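Local structure of aldehyde dehydrogenase (6K10) at residues D189-T194 and N210-T215. The protein oxidises the carotenoid aldehyde 4,4'-diaponeurosporen-4-al to 4,4'-diaponeurosporenoic acid with NAD+, a step in making the protective pigment staphyloxanthin. The protein carries 1 engineered substitution. Residues are numbered along the deposited sequence; the frame is centred on the assembly and turned at random.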
ATOM      1  N   ASP A 189      12.506   5.099   5.839  1.00 21.82           N
ATOM      2  CA  ASP A 189      12.106   4.087   4.872  1.00 22.54           C
ATOM      3  C   ASP A 189      10.612   3.791   4.913  1.00 22.33           C
ATOM      4  O   ASP A 189      10.093   3.172   3.977  1.00 25.43           O
ATOM      5  CB  ASP A 189      12.907   2.800   5.095  1.00 24.02           C
ATOM      6  CG  ASP A 189      14.407   3.028   4.994  1.00 25.70           C
ATOM      7  OD1 ASP A 189      14.885   3.336   3.882  1.00 25.69           O
ATOM      8  OD2 ASP A 189      15.105   2.907   6.023  1.00 23.58           O
ATOM      9  N   TYR A 190       9.916   4.224   5.963  1.00 19.63           N
ATOM     10  CA  TYR A 190       8.467   4.117   6.044  1.00 20.13           C
ATOM     11  C   TYR A 190       7.978   5.078   7.118  1.00 22.32           C
ATOM     12  O   TYR A 190       8.669   5.316   8.112  1.00 21.28           O
ATOM     13  CB  TYR A 190       8.019   2.684   6.360  1.00 20.31           C
ATOM     14  CG  TYR A 190       6.612   2.382   5.909  1.00 18.86           C
ATOM     15  CD1 TYR A 190       5.522   2.708   6.706  1.00 22.16           C
ATOM     16  CD2 TYR A 190       6.371   1.778   4.683  1.00 20.51           C
ATOM     17  CE1 TYR A 190       4.229   2.439   6.292  1.00 23.04           C
ATOM     18  CE2 TYR A 190       5.085   1.503   4.262  1.00 23.42           C
ATOM     19  CZ  TYR A 190       4.019   1.834   5.068  1.00 22.44           C
ATOM     20  OH  TYR A 190       2.740   1.558   4.640  1.00 19.64           O
ATOM     21  N   VAL A 191       6.785   5.633   6.910  1.00 20.79           N
ATOM     22  CA  VAL A 191       6.157   6.522   7.881  1.00 19.69           C
ATOM     23  C   VAL A 191       4.763   5.996   8.196  1.00 21.90           C
ATOM     24  O   VAL A 191       3.959   5.779   7.284  1.00 23.85           O
ATOM     25  CB  VAL A 191       6.082   7.973   7.365  1.00 19.91           C
ATOM     26  CG1 VAL A 191       5.274   8.826   8.324  1.00 21.44           C
ATOM     27  CG2 VAL A 191       7.480   8.545   7.194  1.00 22.68           C
ATOM     28  N   PHE A 192       4.483   5.787   9.479  1.00 20.20           N
ATOM     29  CA  PHE A 192       3.180   5.337   9.958  1.00 19.92           C
ATOM     30  C   PHE A 192       2.594   6.441  10.824  1.00 19.70           C
ATOM     31  O   PHE A 192       3.212   6.836  11.816  1.00 23.01           O
ATOM     32  CB  PHE A 192       3.303   4.020  10.742  1.00 20.34           C
ATOM     33  CG  PHE A 192       1.976   3.400  11.111  1.00 19.14           C
ATOM     34  CD1 PHE A 192       1.175   3.957  12.100  1.00 22.01           C
ATOM     35  CD2 PHE A 192       1.531   2.261  10.466  1.00 21.56           C
ATOM     36  CE1 PHE A 192      -0.039   3.392  12.432  1.00 21.80           C
ATOM     37  CE2 PHE A 192       0.314   1.690  10.799  1.00 20.44           C
ATOM     38  CZ  PHE A 192      -0.469   2.257  11.783  1.00 19.49           C
ATOM     39  N   PHE A 193       1.410   6.931  10.455  1.00 19.48           N
ATOM     40  CA  PHE A 193       0.797   8.077  11.113  1.00 21.90           C
ATOM     41  C   PHE A 193      -0.659   7.797  11.454  1.00 21.85           C
ATOM     42  O   PHE A 193      -1.426   7.354  10.595  1.00 22.78           O
ATOM     43  CB  PHE A 193       0.895   9.332  10.237  1.00 20.40           C
ATOM     44  CG  PHE A 193       0.028  10.461  10.716  1.00 23.39           C
ATOM     45  CD1 PHE A 193       0.489  11.344  11.672  1.00 23.24           C
ATOM     46  CD2 PHE A 193      -1.252  10.642  10.209  1.00 25.57           C
ATOM     47  CE1 PHE A 193      -0.303  12.373  12.123  1.00 23.53           C
ATOM     48  CE2 PHE A 193      -2.049  11.669  10.660  1.00 24.93           C
ATOM     49  CZ  PHE A 193      -1.573  12.543  11.612  1.00 23.16           C
ATOM     50  N   THR A 194      -1.035   8.074  12.703  1.00 20.01           N
ATOM     51  CA  THR A 194      -2.426   8.121  13.137  1.00 23.30           C
ATOM     52  C   THR A 194      -2.681   9.495  13.731  1.00 22.56           C
ATOM     53  O   THR A 194      -1.931   9.940  14.606  1.00 22.42           O
ATOM     54  CB  THR A 194      -2.739   7.036  14.178  1.00 21.87           C
ATOM     55  OG1 THR A 194      -2.442   5.745  13.636  1.00 27.28           O
ATOM     56  CG2 THR A 194      -4.211   7.073  14.582  1.00 23.68           C
ATOM     57  N   ASN A 210      10.427  12.927  -0.407  1.00 23.53           N
ATOM     58  CA  ASN A 210      11.512  11.965  -0.278  1.00 22.56           C
ATOM     59  C   ASN A 210      11.144  10.586  -0.813  1.00 25.59           C
ATOM     60  O   ASN A 210      11.865   9.618  -0.542  1.00 21.78           O
ATOM     61  CB  ASN A 210      11.938  11.862   1.187  1.00 27.12           C
ATOM     62  CG  ASN A 210      12.588  13.134   1.696  1.00 32.33           C
ATOM     63  OD1 ASN A 210      13.358  13.776   0.983  1.00 33.76           O
ATOM     64  ND2 ASN A 210      12.270  13.512   2.929  1.00 33.63           N
ATOM     65  N   LEU A 211      10.044  10.474  -1.563  1.00 23.47           N
ATOM     66  CA  LEU A 211       9.575   9.194  -2.104  1.00 23.03           C
ATOM     67  C   LEU A 211       9.392   8.152  -0.997  1.00 24.19           C
ATOM     68  O   LEU A 211       9.700   6.974  -1.177  1.00 23.07           O
ATOM     69  CB  LEU A 211      10.517   8.667  -3.189  1.00 24.02           C
ATOM     70  CG  LEU A 211      10.614   9.478  -4.485  1.00 25.63           C
ATOM     71  CD1 LEU A 211      11.645   8.870  -5.429  1.00 25.12           C
ATOM     72  CD2 LEU A 211       9.252   9.570  -5.158  1.00 23.17           C
ATOM     73  N   VAL A 212       8.887   8.597   0.143  1.00 24.13           N
ATOM     74  CA  VAL A 212       8.750   7.732   1.325  1.00 22.14           C
ATOM     75  C   VAL A 212       7.319   7.161   1.322  1.00 21.81           C
ATOM     76  O   VAL A 212       6.365   7.938   1.266  1.00 19.57           O
ATOM     77  CB  VAL A 212       9.023   8.502   2.617  1.00 21.18           C
ATOM     78  CG1 VAL A 212       8.678   7.645   3.819  1.00 19.27           C
ATOM     79  CG2 VAL A 212      10.481   8.930   2.674  1.00 25.16           C
ATOM     80  N   PRO A 213       7.169   5.839   1.389  1.00 21.23           N
ATOM     81  CA  PRO A 213       5.814   5.274   1.492  1.00 20.11           C
ATOM     82  C   PRO A 213       5.247   5.484   2.884  1.00 20.92           C
ATOM     83  O   PRO A 213       5.978   5.575   3.874  1.00 19.17           O
ATOM     84  CB  PRO A 213       6.037   3.786   1.201  1.00 18.96           C
ATOM     85  CG  PRO A 213       7.425   3.531   1.690  1.00 19.88           C
ATOM     86  CD  PRO A 213       8.203   4.797   1.391  1.00 21.66           C
ATOM     87  N   VAL A 214       3.918   5.573   2.958  1.00 19.72           N
ATOM     88  CA  VAL A 214       3.251   5.895   4.211  1.00 19.40           C
ATOM     89  C   VAL A 214       2.033   5.011   4.425  1.00 19.96           C
ATOM     90  O   VAL A 214       1.467   4.437   3.493  1.00 22.92           O
ATOM     91  CB  VAL A 214       2.790   7.368   4.289  1.00 20.88           C
ATOM     92  CG1 VAL A 214       3.923   8.322   3.956  1.00 21.55           C
ATOM     93  CG2 VAL A 214       1.590   7.577   3.389  1.00 19.75           C
ATOM     94  N   THR A 215       1.637   4.923   5.689  1.00 19.14           N
ATOM     95  CA  THR A 215       0.298   4.527   6.089  1.00 18.85           C
ATOM     96  C   THR A 215      -0.289   5.668   6.906  1.00 20.10           C
ATOM     97  O   THR A 215       0.352   6.161   7.838  1.00 19.92           O
ATOM     98  CB  THR A 215       0.311   3.229   6.900  1.00 20.73           C
ATOM     99  OG1 THR A 215       0.542   2.120   6.021  1.00 22.11           O
ATOM    100  CG2 THR A 215      -1.018   3.032   7.614  1.00 20.73           C
TER
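Two parallel strands of a beta-alpha-beta unit meet here, Val191 bridging to Val214 and Phe192 to Thr215. Three backbone hydrogen bonds zip them: Val191 N to Pro213 O, Thr215 N to Val191 O (2.9 Å) and Phe193 N to Thr215 O. Val191 O also receives the CA-H of Val214. On one face, Tyr190 leans over the neighbouring strand. Its chi1 of -156° turns CG away from the backbone N and lays the ring across the chain, with Pro213 O 3.8 Å above the ring plane, over the centre; Pro213 CG touches Tyr190 CD2 at 3.6 Å. At the far end, Tyr190 OH meets Thr215 OG1 at the ring edge, in its plane, a 2.7 Å hydrogen bond that either hydroxyl could donate. Thr215 uses its two branches on two different aromatics, OG1 on Tyr190 and CG2 obliquely against Phe192 CE2 at 3.7 Å. Helix 197-209 makes the crossover between the strands. It covers the opposite face, where Val191 CG2 packs on Val212 CG1 at 3.7 Å and Val191 rests on Val203. This is the Rossmann-like NAD-binding domain of aldehyde dehydrogenases; strand 214-217 ends at Glu217, a predicted active-site residue whose side chain is about 4 Å from that of Phe192. Across the dimer interface, Val212 O accepts a hydrogen bond from Tyr204 OH of the second subunit.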